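NADH-rubredoxin oxidoreductase (Clostridium acetobutylicum, PDB 3KLJ) catalyses the NADH-dependent reduction of rubredoxin, using one bound FAD per monomer to pass electrons toward the proteins that scavenge dioxygen in this anaerobe. Local coordinates at residues L15-P19 with T36-S40; K42-R48 with Y131-D135; S82-T86 with T96-G100. All coordinates share one frame; numbering follows the deposited sequence.

Contact 1. Residues L15-P19 with T36-S40; sequences LGAGP and TMINS. With FAD (flavin-adenine dinucleotide), chain B.
Leu15 and Ile38 form a parallel beta bridge where strands 12-15 and 35-38, neighbours in the central sheet of the FAD-binding domain, both run out toward the cofactor. The contact is buried, and its bonds lie at these strand ends: Gly16 N donates to Ile38 O at 2.8 Å, the last step of the parallel pairing before the chains part. Beyond it a side chain takes over from the backbone. Asn39 has CG anti to its N (chi1 -161°), which swings the amide back over the 15-19 loop, and OD1 accepts from Ala17 N at 2.9 Å. That N-H lies above the amide plane, 47° out of it, and does not point at a lone pair. Ribose O3B of FAD is also 3.0 Å from Asn39 OD1, so one oxygen faces both the turn and the sugar. Ala17 is small enough for this place: its CB is 3.3 Å from Asn39 CB, and from another direction the methyl Met37 CE, brought round by a bend at chi3, reaches Ala17 CB at 3.8 Å. Gly16 CA is 3.2 Å from FAD O4B and Gly18 CA 3.3 Å from FAD O5B, so the cofactor lies directly on the bare turn; the positive phi of Gly16 also suits glycine. On the adenine, Leu15 CD2 lies 3.4 Å from FAD N1A, and Ile38 CG2 meets C2A. Gly18 is the N-cap of helix 19-28, whose first turn faces the pyrophosphate and whose Ala20 N is bonded to FAD. Strand, glycine-rich turn, helix and a second strand leading into FAD-binding Asn39 and Ser40 fit the Rossmann-type beta-alpha-beta unit, and Gly16, Gly18 and Gly21 match GxGxxG.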
loop_
_atom_site.group_PDB
_atom_site.type_symbol
_atom_site.label_atom_id
_atom_site.label_comp_id
_atom_site.label_asym_id
_atom_site.label_seq_id
_atom_site.Cartn_x
_atom_site.Cartn_y
_atom_site.Cartn_z
ATOM N N LEU A 15 -1.864 17.679 -6.511
ATOM C CA LEU A 15 -3.181 17.125 -6.251
ATOM C C LEU A 15 -3.074 15.899 -5.339
ATOM O O LEU A 15 -2.756 14.789 -5.794
ATOM C CB LEU A 15 -3.857 16.784 -7.585
ATOM C CG LEU A 15 -5.381 16.737 -7.676
ATOM C CD1 LEU A 15 -5.854 16.743 -9.157
ATOM C CD2 LEU A 15 -5.944 15.526 -6.921
ATOM N N GLY A 16 -3.335 16.122 -4.052
ATOM C CA GLY A 16 -3.214 15.113 -3.011
ATOM C C GLY A 16 -2.015 15.388 -2.116
ATOM O O GLY A 16 -0.906 15.610 -2.610
ATOM N N ALA A 17 -2.228 15.369 -0.802
ATOM C CA ALA A 17 -1.153 15.633 0.147
ATOM C C ALA A 17 -0.893 14.437 1.078
ATOM O O ALA A 17 -1.084 14.506 2.291
ATOM C CB ALA A 17 -1.428 16.916 0.927
ATOM N N GLY A 18 -0.479 13.331 0.479
ATOM C CA GLY A 18 0.029 12.198 1.224
ATOM C C GLY A 18 1.536 12.188 1.053
ATOM O O GLY A 18 2.123 13.204 0.650
ATOM N N PRO A 19 2.177 11.045 1.341
ATOM C CA PRO A 19 3.639 10.919 1.207
ATOM C C PRO A 19 4.162 11.254 -0.199
ATOM O O PRO A 19 5.221 11.889 -0.322
ATOM C CB PRO A 19 3.894 9.451 1.570
ATOM C CG PRO A 19 2.766 9.130 2.538
ATOM C CD PRO A 19 1.575 9.850 1.974
ATOM N N THR A 36 1.629 24.836 -4.485
ATOM C CA THR A 36 0.356 24.646 -3.790
ATOM C C THR A 36 -0.048 23.179 -3.763
ATOM O O THR A 36 -0.019 22.503 -4.792
ATOM C CB THR A 36 -0.763 25.454 -4.470
ATOM O OG1 THR A 36 -0.413 26.833 -4.437
ATOM C CG2 THR A 36 -2.095 25.278 -3.763
ATOM N N MET A 37 -0.436 22.706 -2.584
ATOM C CA MET A 37 -0.916 21.349 -2.396
ATOM C C MET A 37 -2.391 21.357 -2.040
ATOM O O MET A 37 -2.812 22.084 -1.133
ATOM C CB MET A 37 -0.156 20.670 -1.262
ATOM C CG MET A 37 1.354 20.715 -1.380
ATOM S SD MET A 37 2.112 19.790 -0.026
ATOM C CE MET A 37 1.833 18.126 -0.648
ATOM N N ILE A 38 -3.163 20.539 -2.749
ATOM C CA ILE A 38 -4.570 20.325 -2.443
ATOM C C ILE A 38 -4.716 19.005 -1.685
ATOM O O ILE A 38 -4.206 17.991 -2.143
ATOM C CB ILE A 38 -5.412 20.256 -3.743
ATOM C CG1 ILE A 38 -5.293 21.564 -4.533
ATOM C CG2 ILE A 38 -6.878 19.943 -3.429
ATOM C CD1 ILE A 38 -5.602 21.407 -6.016
ATOM N N ASN A 39 -5.392 19.004 -0.535
ATOM C CA ASN A 39 -5.655 17.737 0.172
ATOM C C ASN A 39 -7.078 17.578 0.677
ATOM O O ASN A 39 -7.611 18.472 1.332
ATOM C CB ASN A 39 -4.671 17.519 1.321
ATOM C CG ASN A 39 -4.603 16.053 1.777
ATOM O OD1 ASN A 39 -4.465 15.112 0.969
ATOM N ND2 ASN A 39 -4.698 15.860 3.077
ATOM N N SER A 40 -7.672 16.424 0.377
ATOM C CA SER A 40 -9.054 16.122 0.740
ATOM C C SER A 40 -9.246 15.951 2.251
ATOM O O SER A 40 -10.333 16.215 2.767
ATOM C CB SER A 40 -9.545 14.879 -0.003
ATOM O OG SER A 40 -8.818 13.728 0.406
HETATM P PA FAD B . -1.882 8.530 -0.119
HETATM O O1A FAD B . -3.190 7.793 -0.238
HETATM O O2A FAD B . -1.121 8.174 1.135
HETATM O O5B FAD B . -2.149 10.102 -0.171
HETATM C C5B FAD B . -2.976 10.667 -1.172
HETATM C C4B FAD B . -3.741 11.854 -0.586
HETATM O O4B FAD B . -4.481 12.504 -1.618
HETATM C C3B FAD B . -4.756 11.395 0.458
HETATM O O3B FAD B . -4.585 12.160 1.640
HETATM C C2B FAD B . -6.114 11.648 -0.172
HETATM O O2B FAD B . -7.073 12.081 0.767
HETATM C C1B FAD B . -5.805 12.749 -1.176
HETATM N N9A FAD B . -6.745 12.796 -2.311
HETATM C C8A FAD B . -7.363 11.743 -2.930
HETATM N N7A FAD B . -8.141 12.226 -3.927
HETATM C C5A FAD B . -8.026 13.569 -3.961
HETATM C C6A FAD B . -8.609 14.543 -4.772
HETATM N N6A FAD B . -9.653 14.234 -5.543
HETATM N N1A FAD B . -8.293 15.872 -4.551
HETATM C C2A FAD B . -7.417 16.233 -3.545
HETATM N N3A FAD B . -6.854 15.262 -2.739
HETATM C C4A FAD B . -7.151 13.945 -2.947
HETATM N N1 FAD B . 3.135 0.693 2.444
HETATM C C2 FAD B . 4.338 0.047 2.630
HETATM O O2 FAD B . 5.215 0.158 1.790
HETATM N N3 FAD B . 4.575 -0.698 3.767
HETATM C C4 FAD B . 3.595 -0.817 4.724
HETATM O O4 FAD B . 3.834 -1.504 5.722
HETATM C C4X FAD B . 2.360 -0.179 4.544
HETATM N N5 FAD B . 1.358 -0.275 5.498
HETATM C C5X FAD B . 0.146 0.362 5.315
HETATM C C6 FAD B . -0.863 0.255 6.281
HETATM C C7 FAD B . -2.085 0.919 6.085
HETATM C C7M FAD B . -3.170 0.807 7.116
HETATM C C8 FAD B . -2.298 1.670 4.929
HETATM C C8M FAD B . -3.604 2.386 4.689
HETATM C C9 FAD B . -1.294 1.766 3.973
HETATM C C9A FAD B . -0.070 1.118 4.162
HETATM N N10 FAD B . 0.935 1.226 3.203
HETATM C C10 FAD B . 2.143 0.582 3.394
HETATM C "C1'" FAD B . 0.702 2.014 1.956
HETATM C "C2'" FAD B . 1.287 3.408 2.025
HETATM O "O2'" FAD B . 0.601 4.130 3.028
HETATM C "C3'" FAD B . 1.077 4.048 0.668
HETATM O "O3'" FAD B . 1.860 3.373 -0.300
HETATM C "C4'" FAD B . 1.446 5.522 0.637
HETATM O "O4'" FAD B . 0.713 6.239 1.621
HETATM C "C5'" FAD B . 1.083 6.078 -0.734
HETATM O "O5'" FAD B . 1.248 7.471 -0.677
HETATM P P FAD B . 0.503 8.396 -1.733
HETATM O O1P FAD B . 0.903 9.841 -1.480
HETATM O O2P FAD B . 0.747 7.923 -3.145
HETATM O O3P FAD B . -1.073 8.172 -1.463
HETATM O O HOH W 1 -2.908 13.804 4.318
#

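Contact 2. Residues K42-R48 with Y131-D135; sequences KYLPYYR and YSYDD. With FAD (flavin-adenine dinucleotide), chain B.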
loop_
_atom_site.group_PDB
_atom_site.type_symbol
_atom_site.label_atom_id
_atom_site.label_comp_id
_atom_site.label_asym_id
_atom_site.label_seq_id
_atom_site.Cartn_x
_atom_site.Cartn_y
_atom_site.Cartn_z
ATOM N N LYS A 42 -8.288 16.683 6.427
ATOM C CA LYS A 42 -8.085 17.896 7.224
ATOM C C LYS A 42 -6.721 17.926 7.923
ATOM O O LYS A 42 -6.460 18.797 8.760
ATOM C CB LYS A 42 -9.241 18.119 8.213
ATOM C CG LYS A 42 -9.605 16.925 9.078
ATOM C CD LYS A 42 -10.845 17.223 9.928
ATOM C CE LYS A 42 -11.492 15.938 10.448
ATOM N NZ LYS A 42 -12.213 15.211 9.363
ATOM N N TYR A 43 -5.859 16.982 7.550
ATOM C CA TYR A 43 -4.529 16.832 8.145
ATOM C C TYR A 43 -3.435 17.006 7.102
ATOM O O TYR A 43 -3.627 16.690 5.922
ATOM C CB TYR A 43 -4.389 15.453 8.837
ATOM C CG TYR A 43 -5.595 15.094 9.686
ATOM C CD1 TYR A 43 -5.849 15.761 10.889
ATOM C CD2 TYR A 43 -6.505 14.118 9.269
ATOM C CE1 TYR A 43 -6.964 15.452 11.663
ATOM C CE2 TYR A 43 -7.622 13.798 10.041
ATOM C CZ TYR A 43 -7.845 14.473 11.235
ATOM O OH TYR A 43 -8.942 14.171 12.009
ATOM N N LEU A 44 -2.294 17.525 7.542
ATOM C CA LEU A 44 -1.077 17.566 6.726
ATOM C C LEU A 44 -0.609 16.145 6.366
ATOM O O LEU A 44 -1.084 15.174 6.964
ATOM C CB LEU A 44 0.018 18.318 7.489
ATOM C CG LEU A 44 0.182 19.842 7.304
ATOM C CD1 LEU A 44 -0.854 20.521 6.400
ATOM C CD2 LEU A 44 0.332 20.569 8.629
ATOM N N PRO A 45 0.297 16.016 5.372
ATOM C CA PRO A 45 0.849 14.709 5.036
ATOM C C PRO A 45 1.347 13.932 6.250
ATOM O O PRO A 45 2.113 14.455 7.059
ATOM C CB PRO A 45 2.015 15.060 4.115
ATOM C CG PRO A 45 1.506 16.242 3.359
ATOM C CD PRO A 45 0.618 17.013 4.330
ATOM N N TYR A 46 0.917 12.681 6.351
ATOM C CA TYR A 46 1.341 11.826 7.453
ATOM C C TYR A 46 1.807 10.459 6.976
ATOM O O TYR A 46 1.467 10.026 5.863
ATOM C CB TYR A 46 0.237 11.708 8.501
ATOM C CG TYR A 46 -1.114 11.230 7.998
ATOM C CD1 TYR A 46 -2.103 12.144 7.610
ATOM C CD2 TYR A 46 -1.419 9.868 7.946
ATOM C CE1 TYR A 46 -3.363 11.710 7.177
ATOM C CE2 TYR A 46 -2.665 9.422 7.514
ATOM C CZ TYR A 46 -3.636 10.349 7.135
ATOM O OH TYR A 46 -4.871 9.897 6.714
ATOM N N TYR A 47 2.606 9.802 7.816
ATOM C CA TYR A 47 3.180 8.497 7.493
ATOM C C TYR A 47 2.094 7.438 7.653
ATOM O O TYR A 47 1.991 6.770 8.699
ATOM C CB TYR A 47 4.381 8.189 8.394
ATOM C CG TYR A 47 5.331 7.179 7.789
ATOM C CD1 TYR A 47 5.171 5.816 8.026
ATOM C CD2 TYR A 47 6.381 7.587 6.965
ATOM C CE1 TYR A 47 6.037 4.876 7.459
ATOM C CE2 TYR A 47 7.255 6.662 6.401
ATOM C CZ TYR A 47 7.076 5.308 6.658
ATOM O OH TYR A 47 7.916 4.388 6.098
ATOM N N ARG A 48 1.283 7.315 6.606
ATOM C CA ARG A 48 0.102 6.446 6.597
ATOM C C ARG A 48 0.313 5.001 7.132
ATOM O O ARG A 48 -0.565 4.498 7.833
ATOM C CB ARG A 48 -0.538 6.430 5.194
ATOM C CG ARG A 48 -1.969 5.849 5.121
ATOM C CD ARG A 48 -2.557 5.964 3.682
ATOM N NE ARG A 48 -2.576 7.359 3.222
ATOM C CZ ARG A 48 -3.406 8.299 3.680
ATOM N NH1 ARG A 48 -3.328 9.538 3.213
ATOM N NH2 ARG A 48 -4.319 8.009 4.599
ATOM N N TYR A 131 -8.074 3.195 5.970
ATOM C CA TYR A 131 -7.247 3.896 5.001
ATOM C C TYR A 131 -6.689 5.180 5.608
ATOM O O TYR A 131 -5.489 5.442 5.509
ATOM C CB TYR A 131 -7.996 4.204 3.693
ATOM C CG TYR A 131 -7.010 4.558 2.602
ATOM C CD1 TYR A 131 -6.353 3.554 1.894
ATOM C CD2 TYR A 131 -6.679 5.889 2.328
ATOM C CE1 TYR A 131 -5.409 3.855 0.926
ATOM C CE2 TYR A 131 -5.735 6.202 1.360
ATOM C CZ TYR A 131 -5.101 5.170 0.664
ATOM O OH TYR A 131 -4.170 5.443 -0.312
ATOM N N SER A 132 -7.566 5.952 6.251
ATOM C CA SER A 132 -7.250 7.303 6.717
ATOM C C SER A 132 -7.126 7.402 8.230
ATOM O O SER A 132 -7.531 6.492 8.955
ATOM C CB SER A 132 -8.335 8.261 6.261
ATOM O OG SER A 132 -9.532 7.982 6.957
ATOM N N TYR A 133 -6.582 8.518 8.708
ATOM C CA TYR A 133 -6.515 8.761 10.153
ATOM C C TYR A 133 -7.910 8.762 10.782
ATOM O O TYR A 133 -8.101 8.212 11.863
ATOM C CB TYR A 133 -5.777 10.061 10.462
ATOM C CG TYR A 133 -5.732 10.393 11.940
ATOM C CD1 TYR A 133 -4.875 9.704 12.804
ATOM C CD2 TYR A 133 -6.558 11.387 12.480
ATOM C CE1 TYR A 133 -4.836 10.000 14.172
ATOM C CE2 TYR A 133 -6.523 11.690 13.854
ATOM C CZ TYR A 133 -5.662 10.992 14.684
ATOM O OH TYR A 133 -5.611 11.282 16.031
ATOM N N ASP A 134 -8.881 9.376 10.102
ATOM C CA ASP A 134 -10.270 9.372 10.581
ATOM C C ASP A 134 -10.853 7.954 10.639
ATOM O O ASP A 134 -11.625 7.642 11.544
ATOM C CB ASP A 134 -11.149 10.301 9.738
ATOM C CG ASP A 134 -10.945 11.780 10.078
ATOM O OD1 ASP A 134 -10.347 12.100 11.127
ATOM O OD2 ASP A 134 -11.384 12.636 9.287
ATOM N N ASP A 135 -10.474 7.108 9.680
ATOM C CA ASP A 135 -10.839 5.691 9.674
ATOM C C ASP A 135 -10.369 5.002 10.953
ATOM O O ASP A 135 -11.159 4.344 11.635
ATOM C CB ASP A 135 -10.216 4.967 8.469
ATOM C CG ASP A 135 -10.964 5.219 7.160
ATOM O OD1 ASP A 135 -10.346 5.030 6.092
ATOM O OD2 ASP A 135 -12.155 5.577 7.190
HETATM P PA FAD B . -1.882 8.530 -0.119
HETATM O O1A FAD B . -3.190 7.793 -0.238
HETATM O O2A FAD B . -1.121 8.174 1.135
HETATM O O5B FAD B . -2.149 10.102 -0.171
HETATM C C5B FAD B . -2.976 10.667 -1.172
HETATM C C4B FAD B . -3.741 11.854 -0.586
HETATM O O4B FAD B . -4.481 12.504 -1.618
HETATM C C3B FAD B . -4.756 11.395 0.458
HETATM O O3B FAD B . -4.585 12.160 1.640
HETATM C C2B FAD B . -6.114 11.648 -0.172
HETATM O O2B FAD B . -7.073 12.081 0.767
HETATM C C1B FAD B . -5.805 12.749 -1.176
HETATM N N9A FAD B . -6.745 12.796 -2.311
HETATM C C8A FAD B . -7.363 11.743 -2.930
HETATM N N7A FAD B . -8.141 12.226 -3.927
HETATM C C5A FAD B . -8.026 13.569 -3.961
HETATM C C6A FAD B . -8.609 14.543 -4.772
HETATM N N6A FAD B . -9.653 14.234 -5.543
HETATM N N1A FAD B . -8.293 15.872 -4.551
HETATM C C2A FAD B . -7.417 16.233 -3.545
HETATM N N3A FAD B . -6.854 15.262 -2.739
HETATM C C4A FAD B . -7.151 13.945 -2.947
HETATM N N1 FAD B . 3.135 0.693 2.444
HETATM C C2 FAD B . 4.338 0.047 2.630
HETATM O O2 FAD B . 5.215 0.158 1.790
HETATM N N3 FAD B . 4.575 -0.698 3.767
HETATM C C4 FAD B . 3.595 -0.817 4.724
HETATM O O4 FAD B . 3.834 -1.504 5.722
HETATM C C4X FAD B . 2.360 -0.179 4.544
HETATM N N5 FAD B . 1.358 -0.275 5.498
HETATM C C5X FAD B . 0.146 0.362 5.315
HETATM C C6 FAD B . -0.863 0.255 6.281
HETATM C C7 FAD B . -2.085 0.919 6.085
HETATM C C7M FAD B . -3.170 0.807 7.116
HETATM C C8 FAD B . -2.298 1.670 4.929
HETATM C C8M FAD B . -3.604 2.386 4.689
HETATM C C9 FAD B . -1.294 1.766 3.973
HETATM C C9A FAD B . -0.070 1.118 4.162
HETATM N N10 FAD B . 0.935 1.226 3.203
HETATM C C10 FAD B . 2.143 0.582 3.394
HETATM C "C1'" FAD B . 0.702 2.014 1.956
HETATM C "C2'" FAD B . 1.287 3.408 2.025
HETATM O "O2'" FAD B . 0.601 4.130 3.028
HETATM C "C3'" FAD B . 1.077 4.048 0.668
HETATM O "O3'" FAD B . 1.860 3.373 -0.300
HETATM C "C4'" FAD B . 1.446 5.522 0.637
HETATM O "O4'" FAD B . 0.713 6.239 1.621
HETATM C "C5'" FAD B . 1.083 6.078 -0.734
HETATM O "O5'" FAD B . 1.248 7.471 -0.677
HETATM P P FAD B . 0.503 8.396 -1.733
HETATM O O1P FAD B . 0.903 9.841 -1.480
HETATM O O2P FAD B . 0.747 7.923 -3.145
HETATM O O3P FAD B . -1.073 8.172 -1.463
HETATM O O HOH W 2 -9.893 13.997 7.188
#
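Arg48 reaches across to Tyr131 and the FAD pyrophosphate, where the 42-48 loop of the FAD-binding domain meets the start of helix 133-146 in the NADH-binding domain. Its CB lies 3.4 Å from FAD O2', on the ribityl chain, and CG passes beside Tyr131 O. Extended at chi1 (-165°) and chi2, the chain brings CD over one face of the Tyr131 ring in a CH-pi contact, 4.2 Å from the centroid. The bend at chi3 then directs NE to FAD O2A, a nearly straight bond of 2.7 Å, and lays the guanidinium over the ring's rim near CE2, the planes only 15° apart. NH1 adds a weak bond to O2A and a salt bridge to Glu41. At the tip, NH2 donates to Tyr131 O at 3.0 Å and also to Tyr46 OH. A tyrosine suits this buried spot, its hydroxyl meeting Arg48, Tyr133 N and Glu41.

Ser132 and Asp135 form a capping box at this helix start. Farther out, Tyr133 turns its ring edge onto the face of Tyr43, a T-shaped pair with planes at 80°. Tyr43 OH donates to Asp134 OD1 at 2.7 Å. Lys42 NZ makes a salt bridge to Asp134 OD2 at 2.7 Å, and a water that accepts from Lys42 N donates to OD2 too.

Tyr131 OH hydrogen-bonds to FAD O1A at 2.5 Å and also has Ser114 N as partner. Arginine and tyrosine thus meet two oxygens of one phosphate, probably balancing part of its charge; Glu41 OE2, itself bound to FAD, may help orient the guanidinium.

Contact 3. Residues S82-T86 with T96-G100; sequences SEFAT and TLKSG. With FAD (flavin-adenine dinucleotide), chain B.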
loop_
_atom_site.group_PDB
_atom_site.type_symbol
_atom_site.label_atom_id
_atom_site.label_comp_id
_atom_site.label_asym_id
_atom_site.label_seq_id
_atom_site.Cartn_x
_atom_site.Cartn_y
_atom_site.Cartn_z
ATOM N N SER A 82 -8.948 19.942 3.374
ATOM C CA SER A 82 -10.368 19.629 3.220
ATOM C C SER A 82 -10.921 20.074 1.861
ATOM O O SER A 82 -12.084 20.463 1.745
ATOM C CB SER A 82 -11.191 20.203 4.380
ATOM O OG SER A 82 -10.816 19.614 5.612
ATOM N N GLU A 83 -10.070 20.012 0.841
ATOM C CA GLU A 83 -10.463 20.372 -0.514
ATOM C C GLU A 83 -10.168 19.227 -1.486
ATOM O O GLU A 83 -9.120 18.577 -1.414
ATOM C CB GLU A 83 -9.787 21.671 -0.948
ATOM C CG GLU A 83 -10.584 22.460 -1.990
ATOM C CD GLU A 83 -11.957 22.899 -1.498
ATOM O OE1 GLU A 83 -12.965 22.380 -2.027
ATOM O OE2 GLU A 83 -12.028 23.749 -0.584
ATOM N N PHE A 84 -11.119 18.992 -2.381
ATOM C CA PHE A 84 -11.165 17.807 -3.221
ATOM C C PHE A 84 -11.270 18.239 -4.684
ATOM O O PHE A 84 -12.205 18.949 -5.058
ATOM C CB PHE A 84 -12.383 16.965 -2.800
ATOM C CG PHE A 84 -12.509 15.640 -3.506
ATOM C CD1 PHE A 84 -11.884 14.500 -2.996
ATOM C CD2 PHE A 84 -13.291 15.516 -4.655
ATOM C CE1 PHE A 84 -12.009 13.258 -3.637
ATOM C CE2 PHE A 84 -13.418 14.275 -5.308
ATOM C CZ PHE A 84 -12.780 13.150 -4.795
ATOM N N ALA A 85 -10.300 17.828 -5.501
ATOM C CA ALA A 85 -10.352 18.059 -6.946
ATOM C C ALA A 85 -11.341 17.084 -7.570
ATOM O O ALA A 85 -11.328 15.893 -7.253
ATOM C CB ALA A 85 -8.979 17.896 -7.568
ATOM N N THR A 86 -12.211 17.604 -8.432
ATOM C CA THR A 86 -13.230 16.795 -9.099
ATOM C C THR A 86 -12.999 16.722 -10.602
ATOM O O THR A 86 -13.439 15.770 -11.241
ATOM C CB THR A 86 -14.670 17.343 -8.868
ATOM O OG1 THR A 86 -14.690 18.750 -9.112
ATOM C CG2 THR A 86 -15.144 17.068 -7.442
ATOM N N THR A 96 -10.672 21.849 -11.183
ATOM C CA THR A 96 -11.922 22.222 -10.523
ATOM C C THR A 96 -12.092 21.423 -9.244
ATOM O O THR A 96 -11.994 20.191 -9.245
ATOM C CB THR A 96 -13.146 21.997 -11.430
ATOM O OG1 THR A 96 -12.947 22.673 -12.675
ATOM C CG2 THR A 96 -14.407 22.531 -10.775
ATOM N N LEU A 97 -12.347 22.145 -8.159
ATOM C CA LEU A 97 -12.586 21.548 -6.859
ATOM C C LEU A 97 -14.072 21.295 -6.611
ATOM O O LEU A 97 -14.933 21.742 -7.383
ATOM C CB LEU A 97 -12.001 22.438 -5.754
ATOM C CG LEU A 97 -10.524 22.823 -5.903
ATOM C CD1 LEU A 97 -10.181 24.033 -5.042
ATOM C CD2 LEU A 97 -9.599 21.646 -5.594
ATOM N N LYS A 98 -14.355 20.577 -5.525
ATOM C CA LYS A 98 -15.718 20.268 -5.092
ATOM C C LYS A 98 -16.556 21.539 -4.874
ATOM O O LYS A 98 -17.711 21.607 -5.304
ATOM C CB LYS A 98 -15.684 19.404 -3.819
ATOM C CG LYS A 98 -17.053 18.894 -3.360
ATOM C CD LYS A 98 -17.570 17.779 -4.264
ATOM C CE LYS A 98 -19.064 17.583 -4.089
ATOM N NZ LYS A 98 -19.540 16.371 -4.806
ATOM N N SER A 99 -15.955 22.544 -4.235
ATOM C CA SER A 99 -16.601 23.845 -3.995
ATOM C C SER A 99 -17.027 24.589 -5.267
ATOM O O SER A 99 -17.883 25.477 -5.213
ATOM C CB SER A 99 -15.699 24.743 -3.136
ATOM O OG SER A 99 -14.364 24.778 -3.625
ATOM N N GLY A 100 -16.441 24.217 -6.403
ATOM C CA GLY A 100 -16.691 24.896 -7.679
ATOM C C GLY A 100 -15.579 25.875 -8.015
ATOM O O GLY A 100 -15.504 26.393 -9.127
HETATM P PA FAD B . -1.882 8.530 -0.119
HETATM O O1A FAD B . -3.190 7.793 -0.238
HETATM O O2A FAD B . -1.121 8.174 1.135
HETATM O O5B FAD B . -2.149 10.102 -0.171
HETATM C C5B FAD B . -2.976 10.667 -1.172
HETATM C C4B FAD B . -3.741 11.854 -0.586
HETATM O O4B FAD B . -4.481 12.504 -1.618
HETATM C C3B FAD B . -4.756 11.395 0.458
HETATM O O3B FAD B . -4.585 12.160 1.640
HETATM C C2B FAD B . -6.114 11.648 -0.172
HETATM O O2B FAD B . -7.073 12.081 0.767
HETATM C C1B FAD B . -5.805 12.749 -1.176
HETATM N N9A FAD B . -6.745 12.796 -2.311
HETATM C C8A FAD B . -7.363 11.743 -2.930
HETATM N N7A FAD B . -8.141 12.226 -3.927
HETATM C C5A FAD B . -8.026 13.569 -3.961
HETATM C C6A FAD B . -8.609 14.543 -4.772
HETATM N N6A FAD B . -9.653 14.234 -5.543
HETATM N N1A FAD B . -8.293 15.872 -4.551
HETATM C C2A FAD B . -7.417 16.233 -3.545
HETATM N N3A FAD B . -6.854 15.262 -2.739
HETATM C C4A FAD B . -7.151 13.945 -2.947
HETATM N N1 FAD B . 3.135 0.693 2.444
HETATM C C2 FAD B . 4.338 0.047 2.630
HETATM O O2 FAD B . 5.215 0.158 1.790
HETATM N N3 FAD B . 4.575 -0.698 3.767
HETATM C C4 FAD B . 3.595 -0.817 4.724
HETATM O O4 FAD B . 3.834 -1.504 5.722
HETATM C C4X FAD B . 2.360 -0.179 4.544
HETATM N N5 FAD B . 1.358 -0.275 5.498
HETATM C C5X FAD B . 0.146 0.362 5.315
HETATM C C6 FAD B . -0.863 0.255 6.281
HETATM C C7 FAD B . -2.085 0.919 6.085
HETATM C C7M FAD B . -3.170 0.807 7.116
HETATM C C8 FAD B . -2.298 1.670 4.929
HETATM C C8M FAD B . -3.604 2.386 4.689
HETATM C C9 FAD B . -1.294 1.766 3.973
HETATM C C9A FAD B . -0.070 1.118 4.162
HETATM N N10 FAD B . 0.935 1.226 3.203
HETATM C C10 FAD B . 2.143 0.582 3.394
HETATM C "C1'" FAD B . 0.702 2.014 1.956
HETATM C "C2'" FAD B . 1.287 3.408 2.025
HETATM O "O2'" FAD B . 0.601 4.130 3.028
HETATM C "C3'" FAD B . 1.077 4.048 0.668
HETATM O "O3'" FAD B . 1.860 3.373 -0.300
HETATM C "C4'" FAD B . 1.446 5.522 0.637
HETATM O "O4'" FAD B . 0.713 6.239 1.621
HETATM C "C5'" FAD B . 1.083 6.078 -0.734
HETATM O "O5'" FAD B . 1.248 7.471 -0.677
HETATM P P FAD B . 0.503 8.396 -1.733
HETATM O O1P FAD B . 0.903 9.841 -1.480
HETATM O O2P FAD B . 0.747 7.923 -3.145
HETATM O O3P FAD B . -1.073 8.172 -1.463
#
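Glu83 lays its aliphatic part across Leu97: chi1 (-152°) sets CG anti to the backbone N, 3.5 Å from Leu97 CD1, so the methylenes of an acidic residue pack on the leucine. A bend at chi2 then turns the carboxylate toward the type I turn from Leu97 to Gly100, where OE1 takes a weak bond from Ser99 OG.

In the next residue the carbonyl ties the hairpin of strands 85-89 and 94-97 together: Phe84 O accepts from Lys98 N at 2.7 Å, and Leu97 CA adds a CA-H...O contact to the same oxygen. The side chain of Phe84 serves the cofactor instead. With CG anti to the backbone N (chi1 -175°), its ring comes over the exocyclic amine of the FAD adenine, N6A standing 3.2 Å above the Phe84 ring plane and displaced toward the rim. The flat face lies against the amine while N6A keeps its bond to Ala85 O.

Ala85 and Leu97 are an antiparallel non-hydrogen-bonded pair, so the backbone N and O of Ala85 are not spent on Leu97. Both go to the adenine: Ala85 N donates to FAD N1A at 3.0 Å, and FAD N6A donates to Ala85 O at 2.9 Å. The small methyl of Ala85 suits a place so close to the base. One residue on the pairing resumes, Thr86 N giving Thr96 O a bond of 2.7 Å. Thr86 OG1 hydrogen-bonds to Thr96 O at 3.1 Å from above its carbonyl plane, a second grip that a threonine can supply.

Adenine is therefore read by backbone amide and carbonyl, a pairing that matches the donor and acceptor pattern of its N1 and N6 edge.

How the contacts relate
The three contacts meet FAD at successive places. Contact 3 holds the outer edge of the adenine, contact 1 the adenine, its ribose and the approach to the pyrophosphate, and contact 2 the pyrophosphate and the ribityl chain beside it. Centres of contacts 1 and 2 are about 11 Å apart, those of 1 and 3 about 12 Å, and those of 2 and 3 about 18 Å. Contact 1 touches both others: Asn39 O lies 2.9 Å from Glu83 N, a probable hydrogen bond, and Ala17 O packs 3.3 Å from Pro45 CG. Contacts 2 and 3 meet as well, Lys42 CB packing 3.4 Å from Ser82 OG. Along the chain, contact 3 is nested within the loop that contact 2 closes.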